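Fatty acid CoA ligase (Marinactinospora thermotolerans, PDB 6SQ8) belongs to the ANL clan of AMP-binding enzymes, joining an AMP-binding domain to a smaller C-terminal domain, and holds adenosine monophosphate in this model. Local coordinates at residues 8-13 with 66-71; 195-200 with 229-234; 208-213 with 218-223. All blocks are in the same frame, centred on the assembly; numbering follows the deposited sequence.

Interaction 1 of 3, residues 8-13 with 66-71; sequences RRVMDG and LRLAVQ
Val10 and Met11, successive residues of helix 5-13, receive Leu68 of helix 61-72 in a buried, wholly apolar helix-to-helix contact in the AMP-binding part of the chain. Leu68 is the shared partner of both and gives the largest share of the contact. With its CG anti to the backbone N (chi1 -162°), both methyls come up against Val10 and one of them also reaches Met11. CD2 is the one shared, lying 3.7 Å from Val10 CG1 and also 3.7 Å from Met11 SD, whereas CD1 turns to the valine alone, 3.9 Å from Val10 CB. The sulfur of Met11 also approaches the branch point, with SD 4.0 Å from Leu68 CG; the methionine chain is bent at chi2 and chi3, and SD rather than CE is the atom that meets the leucine. Helix 61-72 connects the neighbouring parallel strands 52-56 and 76-79, a beta-alpha-beta crossover of the five-stranded parallel sheet. Leu66 touches Cys55 and Val70 touches Val53 of that sheet, so Leu68 serves a different flank of the same helix. Around the contact, Leu214 touches Val10 from helix 205-215, while Met11 also rests on Val35 of helix 28-44 and on Leu146.

Interaction 2 of 3, residues 195-200 with 229-234; sequences RFLIPI and DAVLEA
Ala234 N donates to Ala230 O at 2.8 Å, one of the backbone bonds that shape helix 228-237 and hold the methyl of Ala234 facing strand 195-198. The setting is a layered alpha/beta fold in the AMP-binding domain: the helix links strands 219-222 and 242-245, and the strand it meets here runs between those two, in parallel with both. Between the two segments the contact runs through one leucine methyl, with neighbouring side chains completing the packing. Leu197 CD1 meets Val231 CG1 at 3.9 Å and Ala234 CB at 4.2 Å, touching two side chains spaced three residues apart on the same helical face. In Val231 the branch that makes contact is the one anti to the backbone N (chi1 167°), which sits beside the carbonyl carbon and so close to the place where Leu197 arrives. Phe196 and Ile198 point to the other face of the sheet, against helix 205-215, and Phe196 also touches Phe244, a residue lining the pocket of the bound 1-ethanoyl-9H-pyrido[3,4-b]indole-3-carboxylic acid. Neighbours close in on the apolar patch: Val243 and Leu223 touch Leu197, and Leu253 touches Val231. Beyond the side chains, Leu197 CD1 also lies 4.2 Å from the backbone atom Val231 O.

Interaction 3 of 3, residues 208-213 with 218-223; sequences ELAQCT and GTVVLL
Thr213 and Ala210 of helix 205-215 pack closely against Gly218 and Val220, whereas beyond Val220 the strand and helix share almost nothing. The two elements belong to a beta-alpha-beta unit, strand 195-198, helix 205-215 and strand 219-222, and the contact joins the helix to the strand that follows it. Their short segments run at 148°, nearer antiparallel than parallel, with axes 7.9 Å apart. At the tight end, where the chain turns back, Gly218 N donates to Thr213 O at 2.9 Å, tilted 22° from the carbonyl plane; Thr216 OG1 is a second partner of that oxygen. Thr213 divides its branches between the two elements. With OG1 beside the backbone N (chi1 -60°), the hydroxyl bends back to donate to Leu209 O at 2.7 Å, while Thr213 N approaches the same oxygen from the opposite face of its plane. This leaves the methyl for the strand: Thr213 CG2 is 3.5 Å from Thr219 O. Val220 in turn lays one methyl along the helix, its CG2 lying 3.8 Å from Thr213 CB. The looser side begins with the partly exposed Thr219, whose CB points away from the helix and whose OG1 is hydrogen-bonded to Val17 O. Val221 likewise points away, and its side chain touches Leu197; Leu222 CD2 lies 6.1 Å from Ala210 CB, its side chain packing instead on Ile64 and Leu202. Against this, Val220 CG2 sits 3.6 Å from Ala210 O and 3.8 Å from Ala210 CB.

From the N terminus, interaction 1 comes first: 8-13 meets 66-71, closing a loop that holds helix 28-44 and strand 52-56, and it is complete long before the others begin. Interaction 2 then opens at strand 195-198 and closes at helix 228-237. Interaction 3 falls wholly within that span, so the short connection between 213 and 218 lies inside a wider loop, and no two contacts cross. Interactions 2 and 3 share a sheet through the pairing of strands 195-198 and 219-222, with the two helices on its opposite faces. Interactions 1 and 3 are joined by a probable hydrogen bond, Gln71 OE1 to Gln211 NE2; interactions 1 and 2 do not touch.

Interaction 1 of 3, residues 8-13 with 66-71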
ATOM      1  N   ARG A   8       2.487  -9.940 -20.865  1.00 37.03           N
ATOM      2  CA  ARG A   8       3.555 -10.607 -21.620  1.00 39.30           C
ATOM      3  C   ARG A   8       4.910 -10.230 -21.013  1.00 35.07           C
ATOM      4  O   ARG A   8       5.783 -11.074 -20.922  1.00 31.71           O
ATOM      5  CB  ARG A   8       3.500 -10.258 -23.119  1.00 44.68           C
ATOM      6  CG  ARG A   8       4.360 -11.148 -24.020  1.00 49.81           C
ATOM      7  CD  ARG A   8       4.584 -10.616 -25.434  1.00 53.35           C
ATOM      8  NE  ARG A   8       5.767  -9.754 -25.574  1.00 55.83           N
ATOM      9  CZ  ARG A   8       6.861 -10.070 -26.265  1.00 56.22           C
ATOM     10  NH1 ARG A   8       6.989 -11.279 -26.794  1.00 49.58           N
ATOM     11  NH2 ARG A   8       7.805  -9.157 -26.473  1.00 53.80           N
ATOM     12  N   ARG A   9       5.077  -8.960 -20.615  1.00 33.80           N
ATOM     13  CA  ARG A   9       6.343  -8.491 -20.022  1.00 32.72           C
ATOM     14  C   ARG A   9       6.667  -9.313 -18.779  1.00 32.74           C
ATOM     15  O   ARG A   9       7.833  -9.695 -18.560  1.00 33.10           O
ATOM     16  CB  ARG A   9       6.300  -7.009 -19.640  1.00 32.07           C
ATOM     17  CG  ARG A   9       7.634  -6.463 -19.143  1.00 30.31           C
ATOM     18  CD  ARG A   9       7.499  -5.044 -18.631  1.00 29.30           C
ATOM     19  NE  ARG A   9       8.744  -4.551 -18.048  1.00 27.95           N
ATOM     20  CZ  ARG A   9       9.020  -3.270 -17.859  1.00 24.97           C
ATOM     21  NH1 ARG A   9       8.094  -2.341 -18.064  1.00 22.64           N
ATOM     22  NH2 ARG A   9      10.235  -2.927 -17.481  1.00 22.95           N
ATOM     23  N   VAL A  10       5.634  -9.565 -17.970  1.00 30.55           N
ATOM     24  CA  VAL A  10       5.803 -10.279 -16.725  1.00 30.96           C
ATOM     25  C   VAL A  10       6.155 -11.734 -17.052  1.00 32.16           C
ATOM     26  O   VAL A  10       7.180 -12.235 -16.604  1.00 31.94           O
ATOM     27  CB  VAL A  10       4.549 -10.169 -15.844  1.00 29.60           C
ATOM     28  CG1 VAL A  10       4.733 -10.945 -14.559  1.00 28.74           C
ATOM     29  CG2 VAL A  10       4.155  -8.713 -15.557  1.00 30.09           C
ATOM     30  N   MET A  11       5.318 -12.378 -17.873  1.00 34.10           N
ATOM     31  CA  MET A  11       5.543 -13.742 -18.342  1.00 33.53           C
ATOM     32  C   MET A  11       6.970 -13.897 -18.886  1.00 31.42           C
ATOM     33  O   MET A  11       7.680 -14.858 -18.568  1.00 27.18           O
ATOM     34  CB  MET A  11       4.541 -14.097 -19.444  1.00 35.11           C
ATOM     35  CG  MET A  11       3.132 -14.321 -18.941  1.00 37.89           C
ATOM     36  SD  MET A  11       2.993 -15.726 -17.801  1.00 45.80           S
ATOM     37  CE  MET A  11       3.752 -17.077 -18.715  1.00 42.93           C
ATOM     38  N   ASP A  12       7.380 -12.933 -19.712  1.00 31.24           N
ATOM     39  CA  ASP A  12       8.637 -12.977 -20.439  1.00 35.72           C
ATOM     40  C   ASP A  12       9.803 -13.016 -19.446  1.00 35.93           C
ATOM     41  O   ASP A  12      10.828 -13.625 -19.721  1.00 39.48           O
ATOM     42  CB  ASP A  12       8.769 -11.779 -21.390  1.00 43.47           C
ATOM     43  CG  ASP A  12       9.242 -12.122 -22.805  1.00 52.13           C
ATOM     44  OD1 ASP A  12       8.737 -13.130 -23.372  1.00 55.10           O
ATOM     45  OD2 ASP A  12      10.122 -11.381 -23.339  1.00 53.26           O
ATOM     46  N   GLY A  13       9.640 -12.348 -18.300  1.00 35.73           N
ATOM     47  CA  GLY A  13      10.714 -12.149 -17.319  1.00 32.66           C
ATOM     48  C   GLY A  13      10.982 -13.386 -16.470  1.00 29.55           C
ATOM     49  O   GLY A  13      12.091 -13.569 -16.003  1.00 29.24           O
ATOM     50  N   LEU A  66      -2.991 -16.559 -11.024  1.00 26.34           N
ATOM     51  CA  LEU A  66      -4.369 -16.211 -11.342  1.00 27.39           C
ATOM     52  C   LEU A  66      -4.420 -14.768 -11.859  1.00 27.26           C
ATOM     53  O   LEU A  66      -5.093 -14.494 -12.840  1.00 28.61           O
ATOM     54  CB  LEU A  66      -5.272 -16.399 -10.118  1.00 27.23           C
ATOM     55  CG  LEU A  66      -6.725 -15.942 -10.289  1.00 26.69           C
ATOM     56  CD1 LEU A  66      -7.384 -16.708 -11.413  1.00 26.42           C
ATOM     57  CD2 LEU A  66      -7.529 -16.102  -9.011  1.00 26.10           C
ATOM     58  N   ARG A  67      -3.716 -13.855 -11.181  1.00 29.05           N
ATOM     59  CA  ARG A  67      -3.772 -12.428 -11.531  1.00 30.53           C
ATOM     60  C   ARG A  67      -3.245 -12.257 -12.959  1.00 30.81           C
ATOM     61  O   ARG A  67      -3.846 -11.562 -13.791  1.00 31.76           O
ATOM     62  CB  ARG A  67      -2.963 -11.588 -10.542  1.00 33.05           C
ATOM     63  CG  ARG A  67      -3.047 -10.071 -10.731  1.00 33.75           C
ATOM     64  CD  ARG A  67      -1.877  -9.376 -10.048  1.00 37.72           C
ATOM     65  NE  ARG A  67      -2.104  -7.998  -9.619  1.00 39.10           N
ATOM     66  CZ  ARG A  67      -2.331  -7.621  -8.366  1.00 37.14           C
ATOM     67  NH1 ARG A  67      -2.584  -8.539  -7.448  1.00 40.38           N
ATOM     68  NH2 ARG A  67      -2.299  -6.339  -8.039  1.00 36.82           N
ATOM     69  N   LEU A  68      -2.127 -12.933 -13.222  1.00 30.61           N
ATOM     70  CA  LEU A  68      -1.424 -12.855 -14.464  1.00 32.75           C
ATOM     71  C   LEU A  68      -2.311 -13.428 -15.576  1.00 34.90           C
ATOM     72  O   LEU A  68      -2.375 -12.874 -16.670  1.00 39.62           O
ATOM     73  CB  LEU A  68      -0.109 -13.625 -14.292  1.00 32.61           C
ATOM     74  CG  LEU A  68       0.991 -13.343 -15.304  1.00 34.53           C
ATOM     75  CD1 LEU A  68       1.047 -11.875 -15.683  1.00 36.21           C
ATOM     76  CD2 LEU A  68       2.329 -13.805 -14.764  1.00 35.49           C
ATOM     77  N   ALA A  69      -3.021 -14.519 -15.271  1.00 34.88           N
ATOM     78  CA  ALA A  69      -3.938 -15.151 -16.220  1.00 34.45           C
ATOM     79  C   ALA A  69      -5.112 -14.213 -16.530  1.00 34.27           C
ATOM     80  O   ALA A  69      -5.434 -14.003 -17.685  1.00 36.07           O
ATOM     81  CB  ALA A  69      -4.406 -16.479 -15.687  1.00 35.36           C
ATOM     82  N   VAL A  70      -5.728 -13.635 -15.499  1.00 33.74           N
ATOM     83  CA  VAL A  70      -6.831 -12.706 -15.685  1.00 34.01           C
ATOM     84  C   VAL A  70      -6.405 -11.553 -16.599  1.00 36.96           C
ATOM     85  O   VAL A  70      -7.197 -11.066 -17.408  1.00 48.05           O
ATOM     86  CB  VAL A  70      -7.343 -12.170 -14.339  1.00 36.48           C
ATOM     87  CG1 VAL A  70      -8.240 -10.942 -14.515  1.00 38.24           C
ATOM     88  CG2 VAL A  70      -8.049 -13.265 -13.537  1.00 37.50           C
ATOM     89  N   GLN A  71      -5.165 -11.087 -16.448  1.00 37.52           N
ATOM     90  CA  GLN A  71      -4.671  -9.936 -17.206  1.00 37.41           C
ATOM     91  C   GLN A  71      -4.322 -10.366 -18.636  1.00 37.05           C
ATOM     92  O   GLN A  71      -4.646  -9.665 -19.586  1.00 39.73           O
ATOM     93  CB  GLN A  71      -3.505  -9.281 -16.466  1.00 36.97           C
ATOM     94  CG  GLN A  71      -3.966  -8.468 -15.252  1.00 36.33           C
ATOM     95  CD  GLN A  71      -2.823  -8.018 -14.378  1.00 34.27           C
ATOM     96  OE1 GLN A  71      -1.746  -8.611 -14.378  1.00 33.95           O
ATOM     97  NE2 GLN A  71      -3.045  -6.954 -13.628  1.00 33.60           N
TER

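Interaction 2 of 3, residues 195-200 with 229-234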
ATOM      1  N   ARG A 195      15.248 -11.650  -4.490  1.00 30.45           N
ATOM      2  CA  ARG A 195      14.497 -12.609  -3.700  1.00 30.76           C
ATOM      3  C   ARG A 195      13.625 -11.787  -2.753  1.00 27.89           C
ATOM      4  O   ARG A 195      14.091 -11.307  -1.712  1.00 27.49           O
ATOM      5  CB  ARG A 195      15.429 -13.581  -2.976  1.00 36.55           C
ATOM      6  CG  ARG A 195      15.799 -14.828  -3.773  1.00 45.58           C
ATOM      7  CD  ARG A 195      16.941 -14.718  -4.790  1.00 54.74           C
ATOM      8  NE  ARG A 195      18.277 -14.349  -4.311  1.00 64.02           N
ATOM      9  CZ  ARG A 195      18.770 -14.599  -3.095  1.00 64.32           C
ATOM     10  NH1 ARG A 195      18.089 -15.377  -2.272  1.00 65.31           N
ATOM     11  NH2 ARG A 195      19.918 -14.057  -2.704  1.00 52.32           N
ATOM     12  N   PHE A 196      12.374 -11.572  -3.165  1.00 25.78           N
ATOM     13  CA  PHE A 196      11.512 -10.549  -2.593  1.00 24.19           C
ATOM     14  C   PHE A 196      10.461 -11.205  -1.698  1.00 23.85           C
ATOM     15  O   PHE A 196       9.584 -11.929  -2.170  1.00 23.07           O
ATOM     16  CB  PHE A 196      10.862  -9.723  -3.695  1.00 23.79           C
ATOM     17  CG  PHE A 196      10.461  -8.327  -3.299  1.00 23.88           C
ATOM     18  CD1 PHE A 196       9.612  -8.100  -2.228  1.00 24.59           C
ATOM     19  CD2 PHE A 196      10.884  -7.236  -4.035  1.00 24.09           C
ATOM     20  CE1 PHE A 196       9.229  -6.811  -1.882  1.00 24.38           C
ATOM     21  CE2 PHE A 196      10.505  -5.947  -3.695  1.00 24.33           C
ATOM     22  CZ  PHE A 196       9.666  -5.739  -2.622  1.00 24.09           C
ATOM     23  N   LEU A 197      10.557 -10.900  -0.399  1.00 25.91           N
ATOM     24  CA  LEU A 197       9.680 -11.417   0.633  1.00 25.02           C
ATOM     25  C   LEU A 197       8.419 -10.552   0.659  1.00 22.77           C
ATOM     26  O   LEU A 197       8.487  -9.337   0.850  1.00 20.08           O
ATOM     27  CB  LEU A 197      10.423 -11.331   1.969  1.00 28.24           C
ATOM     28  CG  LEU A 197      10.188 -12.456   2.979  1.00 31.47           C
ATOM     29  CD1 LEU A 197      10.323 -11.958   4.421  1.00 30.37           C
ATOM     30  CD2 LEU A 197       8.838 -13.114   2.790  1.00 35.37           C
ATOM     31  N   ILE A 198       7.271 -11.183   0.476  1.00 22.14           N
ATOM     32  CA  ILE A 198       6.032 -10.463   0.420  1.00 24.00           C
ATOM     33  C   ILE A 198       5.074 -11.028   1.454  1.00 24.53           C
ATOM     34  O   ILE A 198       4.394 -12.015   1.199  1.00 27.07           O
ATOM     35  CB  ILE A 198       5.428 -10.510  -0.993  1.00 24.51           C
ATOM     36  CG1 ILE A 198       6.476 -10.094  -2.029  1.00 24.66           C
ATOM     37  CG2 ILE A 198       4.186  -9.642  -1.055  1.00 23.37           C
ATOM     38  CD1 ILE A 198       5.931  -9.837  -3.397  1.00 24.90           C
ATOM     39  N   PRO A 199       4.990 -10.389   2.633  1.00 24.70           N
ATOM     40  CA  PRO A 199       3.998 -10.729   3.645  1.00 25.28           C
ATOM     41  C   PRO A 199       2.746  -9.841   3.638  1.00 25.45           C
ATOM     42  O   PRO A 199       1.885 -10.021   4.481  1.00 29.64           O
ATOM     43  CB  PRO A 199       4.824 -10.463   4.909  1.00 25.97           C
ATOM     44  CG  PRO A 199       5.608  -9.215   4.565  1.00 26.84           C
ATOM     45  CD  PRO A 199       5.890  -9.316   3.080  1.00 26.41           C
ATOM     46  N   ILE A 200       2.667  -8.878   2.723  1.00 24.63           N
ATOM     47  CA  ILE A 200       1.459  -8.092   2.570  1.00 25.56           C
ATOM     48  C   ILE A 200       0.535  -8.821   1.602  1.00 26.43           C
ATOM     49  O   ILE A 200       0.997  -9.614   0.803  1.00 27.31           O
ATOM     50  CB  ILE A 200       1.759  -6.651   2.115  1.00 26.40           C
ATOM     51  CG1 ILE A 200       2.390  -6.594   0.724  1.00 27.73           C
ATOM     52  CG2 ILE A 200       2.604  -5.936   3.145  1.00 26.52           C
ATOM     53  CD1 ILE A 200       2.795  -5.200   0.290  1.00 28.48           C
ATOM     54  N   ASP A 229       9.409 -13.074  14.008  1.00 43.27           N
ATOM     55  CA  ASP A 229      10.248 -14.283  14.096  1.00 43.84           C
ATOM     56  C   ASP A 229      10.324 -14.897  12.700  1.00 39.86           C
ATOM     57  O   ASP A 229      11.407 -15.192  12.203  1.00 37.88           O
ATOM     58  CB  ASP A 229       9.732 -15.293  15.142  1.00 49.15           C
ATOM     59  CG  ASP A 229       8.234 -15.214  15.451  1.00 59.46           C
ATOM     60  OD1 ASP A 229       7.858 -14.341  16.270  1.00 71.65           O
ATOM     61  OD2 ASP A 229       7.435 -15.991  14.851  1.00 55.22           O
ATOM     62  N   ALA A 230       9.153 -15.050  12.069  1.00 40.86           N
ATOM     63  CA  ALA A 230       8.997 -15.755  10.784  1.00 36.50           C
ATOM     64  C   ALA A 230       9.732 -15.012   9.666  1.00 32.98           C
ATOM     65  O   ALA A 230      10.389 -15.648   8.857  1.00 32.16           O
ATOM     66  CB  ALA A 230       7.534 -15.911  10.466  1.00 35.27           C
ATOM     67  N   VAL A 231       9.593 -13.679   9.637  1.00 30.20           N
ATOM     68  CA  VAL A 231      10.228 -12.821   8.639  1.00 29.52           C
ATOM     69  C   VAL A 231      11.748 -12.907   8.783  1.00 27.33           C
ATOM     70  O   VAL A 231      12.456 -13.060   7.808  1.00 26.16           O
ATOM     71  CB  VAL A 231       9.732 -11.371   8.754  1.00 29.46           C
ATOM     72  CG1 VAL A 231      10.602 -10.416   7.966  1.00 28.78           C
ATOM     73  CG2 VAL A 231       8.283 -11.258   8.316  1.00 30.40           C
ATOM     74  N   LEU A 232      12.223 -12.808  10.016  1.00 28.91           N
ATOM     75  CA  LEU A 232      13.647 -12.964  10.328  1.00 30.38           C
ATOM     76  C   LEU A 232      14.153 -14.300   9.786  1.00 31.84           C
ATOM     77  O   LEU A 232      15.173 -14.346   9.096  1.00 32.75           O
ATOM     78  CB  LEU A 232      13.842 -12.896  11.846  1.00 29.90           C
ATOM     79  CG  LEU A 232      14.637 -11.722  12.400  1.00 31.08           C
ATOM     80  CD1 LEU A 232      14.712 -10.548  11.436  1.00 32.37           C
ATOM     81  CD2 LEU A 232      14.065 -11.291  13.736  1.00 32.61           C
ATOM     82  N   GLU A 233      13.421 -15.376  10.109  1.00 34.57           N
ATOM     83  CA  GLU A 233      13.796 -16.734   9.742  1.00 35.33           C
ATOM     84  C   GLU A 233      13.824 -16.821   8.213  1.00 32.82           C
ATOM     85  O   GLU A 233      14.797 -17.303   7.635  1.00 32.02           O
ATOM     86  CB  GLU A 233      12.825 -17.733  10.389  1.00 39.50           C
ATOM     87  CG  GLU A 233      13.392 -19.104  10.670  1.00 43.76           C
ATOM     88  CD  GLU A 233      13.442 -20.020   9.450  1.00 49.85           C
ATOM     89  OE1 GLU A 233      12.383 -20.139   8.743  1.00 46.22           O
ATOM     90  OE2 GLU A 233      14.555 -20.615   9.191  1.00 49.87           O
ATOM     91  N   ALA A 234      12.767 -16.313   7.574  1.00 32.13           N
ATOM     92  CA  ALA A 234      12.607 -16.372   6.119  1.00 34.68           C
ATOM     93  C   ALA A 234      13.748 -15.631   5.431  1.00 33.36           C
ATOM     94  O   ALA A 234      14.265 -16.105   4.442  1.00 32.91           O
ATOM     95  CB  ALA A 234      11.273 -15.798   5.688  1.00 35.52           C
TER

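Interaction 3 of 3, residues 208-213 with 218-223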
ATOM      1  N   GLU A 208       1.260  -6.619  -7.033  1.00 32.97           N
ATOM      2  CA  GLU A 208       2.012  -5.851  -8.016  1.00 32.19           C
ATOM      3  C   GLU A 208       3.516  -6.064  -7.796  1.00 29.80           C
ATOM      4  O   GLU A 208       4.276  -6.174  -8.755  1.00 27.81           O
ATOM      5  CB  GLU A 208       1.656  -4.363  -7.979  1.00 35.15           C
ATOM      6  CG  GLU A 208       2.501  -3.501  -8.927  1.00 39.61           C
ATOM      7  CD  GLU A 208       2.344  -3.806 -10.422  1.00 45.09           C
ATOM      8  OE1 GLU A 208       1.213  -4.183 -10.855  1.00 44.01           O
ATOM      9  OE2 GLU A 208       3.350  -3.665 -11.173  1.00 51.06           O
ATOM     10  N   LEU A 209       3.946  -6.125  -6.533  1.00 28.86           N
ATOM     11  CA  LEU A 209       5.357  -6.329  -6.235  1.00 30.19           C
ATOM     12  C   LEU A 209       5.777  -7.723  -6.710  1.00 31.41           C
ATOM     13  O   LEU A 209       6.916  -7.911  -7.155  1.00 33.93           O
ATOM     14  CB  LEU A 209       5.626  -6.157  -4.736  1.00 30.88           C
ATOM     15  CG  LEU A 209       5.474  -4.738  -4.186  1.00 30.33           C
ATOM     16  CD1 LEU A 209       5.553  -4.732  -2.676  1.00 30.44           C
ATOM     17  CD2 LEU A 209       6.514  -3.797  -4.761  1.00 31.70           C
ATOM     18  N   ALA A 210       4.874  -8.702  -6.598  1.00 29.36           N
ATOM     19  CA  ALA A 210       5.160 -10.041  -7.066  1.00 30.40           C
ATOM     20  C   ALA A 210       5.406 -10.000  -8.581  1.00 30.07           C
ATOM     21  O   ALA A 210       6.346 -10.624  -9.089  1.00 29.56           O
ATOM     22  CB  ALA A 210       4.027 -10.967  -6.705  1.00 31.02           C
ATOM     23  N   GLN A 211       4.559  -9.247  -9.290  1.00 28.51           N
ATOM     24  CA  GLN A 211       4.680  -9.118 -10.751  1.00 28.83           C
ATOM     25  C   GLN A 211       5.993  -8.412 -11.117  1.00 28.24           C
ATOM     26  O   GLN A 211       6.695  -8.873 -12.017  1.00 28.09           O
ATOM     27  CB  GLN A 211       3.446  -8.430 -11.338  1.00 29.26           C
ATOM     28  CG  GLN A 211       2.257  -9.375 -11.428  1.00 31.57           C
ATOM     29  CD  GLN A 211       1.072  -8.835 -12.184  1.00 32.50           C
ATOM     30  OE1 GLN A 211       0.871  -7.619 -12.309  1.00 33.18           O
ATOM     31  NE2 GLN A 211       0.243  -9.761 -12.637  1.00 32.29           N
ATOM     32  N   CYS A 212       6.331  -7.322 -10.406  1.00 25.93           N
ATOM     33  CA  CYS A 212       7.610  -6.645 -10.595  1.00 23.48           C
ATOM     34  C   CYS A 212       8.762  -7.635 -10.395  1.00 21.58           C
ATOM     35  O   CYS A 212       9.708  -7.660 -11.150  1.00 21.80           O
ATOM     36  CB  CYS A 212       7.752  -5.472  -9.639  1.00 24.35           C
ATOM     37  SG  CYS A 212       6.630  -4.115 -10.038  1.00 25.37           S
ATOM     38  N   THR A 213       8.660  -8.462  -9.359  1.00 21.39           N
ATOM     39  CA  THR A 213       9.696  -9.421  -9.009  1.00 21.37           C
ATOM     40  C   THR A 213       9.848 -10.445 -10.138  1.00 22.65           C
ATOM     41  O   THR A 213      10.978 -10.750 -10.565  1.00 23.13           O
ATOM     42  CB  THR A 213       9.399 -10.079  -7.661  1.00 20.65           C
ATOM     43  OG1 THR A 213       9.364  -9.002  -6.731  1.00 20.86           O
ATOM     44  CG2 THR A 213      10.419 -11.115  -7.247  1.00 20.02           C
ATOM     45  N   GLY A 218      13.342 -12.427 -10.970  1.00 28.01           N
ATOM     46  CA  GLY A 218      13.560 -12.804  -9.581  1.00 27.82           C
ATOM     47  C   GLY A 218      12.619 -13.878  -9.090  1.00 26.70           C
ATOM     48  O   GLY A 218      11.851 -14.454  -9.864  1.00 31.82           O
ATOM     49  N   THR A 219      12.698 -14.114  -7.781  1.00 26.42           N
ATOM     50  CA  THR A 219      11.904 -15.098  -7.067  1.00 27.10           C
ATOM     51  C   THR A 219      11.061 -14.399  -5.994  1.00 26.08           C
ATOM     52  O   THR A 219      11.601 -13.681  -5.161  1.00 28.28           O
ATOM     53  CB  THR A 219      12.821 -16.121  -6.396  1.00 27.10           C
ATOM     54  OG1 THR A 219      13.706 -16.622  -7.401  1.00 27.81           O
ATOM     55  CG2 THR A 219      12.056 -17.243  -5.735  1.00 27.24           C
ATOM     56  N   VAL A 220       9.747 -14.630  -6.013  1.00 26.08           N
ATOM     57  CA  VAL A 220       8.854 -14.183  -4.963  1.00 26.81           C
ATOM     58  C   VAL A 220       8.951 -15.182  -3.819  1.00 26.79           C
ATOM     59  O   VAL A 220       8.950 -16.371  -4.061  1.00 27.42           O
ATOM     60  CB  VAL A 220       7.400 -14.073  -5.454  1.00 27.64           C
ATOM     61  CG1 VAL A 220       6.443 -13.762  -4.307  1.00 26.24           C
ATOM     62  CG2 VAL A 220       7.256 -13.058  -6.579  1.00 27.33           C
ATOM     63  N   VAL A 221       9.025 -14.668  -2.587  1.00 26.82           N
ATOM     64  CA  VAL A 221       9.007 -15.470  -1.365  1.00 25.53           C
ATOM     65  C   VAL A 221       7.753 -15.069  -0.590  1.00 26.06           C
ATOM     66  O   VAL A 221       7.672 -13.931  -0.176  1.00 26.69           O
ATOM     67  CB  VAL A 221      10.273 -15.242  -0.519  1.00 24.93           C
ATOM     68  CG1 VAL A 221      10.269 -16.112   0.721  1.00 26.74           C
ATOM     69  CG2 VAL A 221      11.551 -15.463  -1.306  1.00 24.96           C
ATOM     70  N   LEU A 222       6.806 -16.001  -0.409  1.00 26.64           N
ATOM     71  CA  LEU A 222       5.479 -15.687   0.148  1.00 27.05           C
ATOM     72  C   LEU A 222       5.403 -16.051   1.625  1.00 27.53           C
ATOM     73  O   LEU A 222       5.842 -17.120   2.032  1.00 30.78           O
ATOM     74  CB  LEU A 222       4.406 -16.490  -0.582  1.00 28.04           C
ATOM     75  CG  LEU A 222       3.975 -15.962  -1.941  1.00 29.44           C
ATOM     76  CD1 LEU A 222       2.996 -16.943  -2.548  1.00 29.44           C
ATOM     77  CD2 LEU A 222       3.385 -14.571  -1.841  1.00 28.35           C
ATOM     78  N   LEU A 223       4.786 -15.158   2.398  1.00 28.21           N
ATOM     79  CA  LEU A 223       4.274 -15.490   3.714  1.00 30.86           C
ATOM     80  C   LEU A 223       2.787 -15.140   3.758  1.00 31.77           C
ATOM     81  O   LEU A 223       2.358 -14.196   3.094  1.00 33.11           O
ATOM     82  CB  LEU A 223       5.056 -14.717   4.775  1.00 31.58           C
ATOM     83  CG  LEU A 223       6.476 -15.200   5.034  1.00 32.72           C
ATOM     84  CD1 LEU A 223       7.190 -14.241   5.980  1.00 32.57           C
ATOM     85  CD2 LEU A 223       6.479 -16.609   5.605  1.00 36.02           C
TER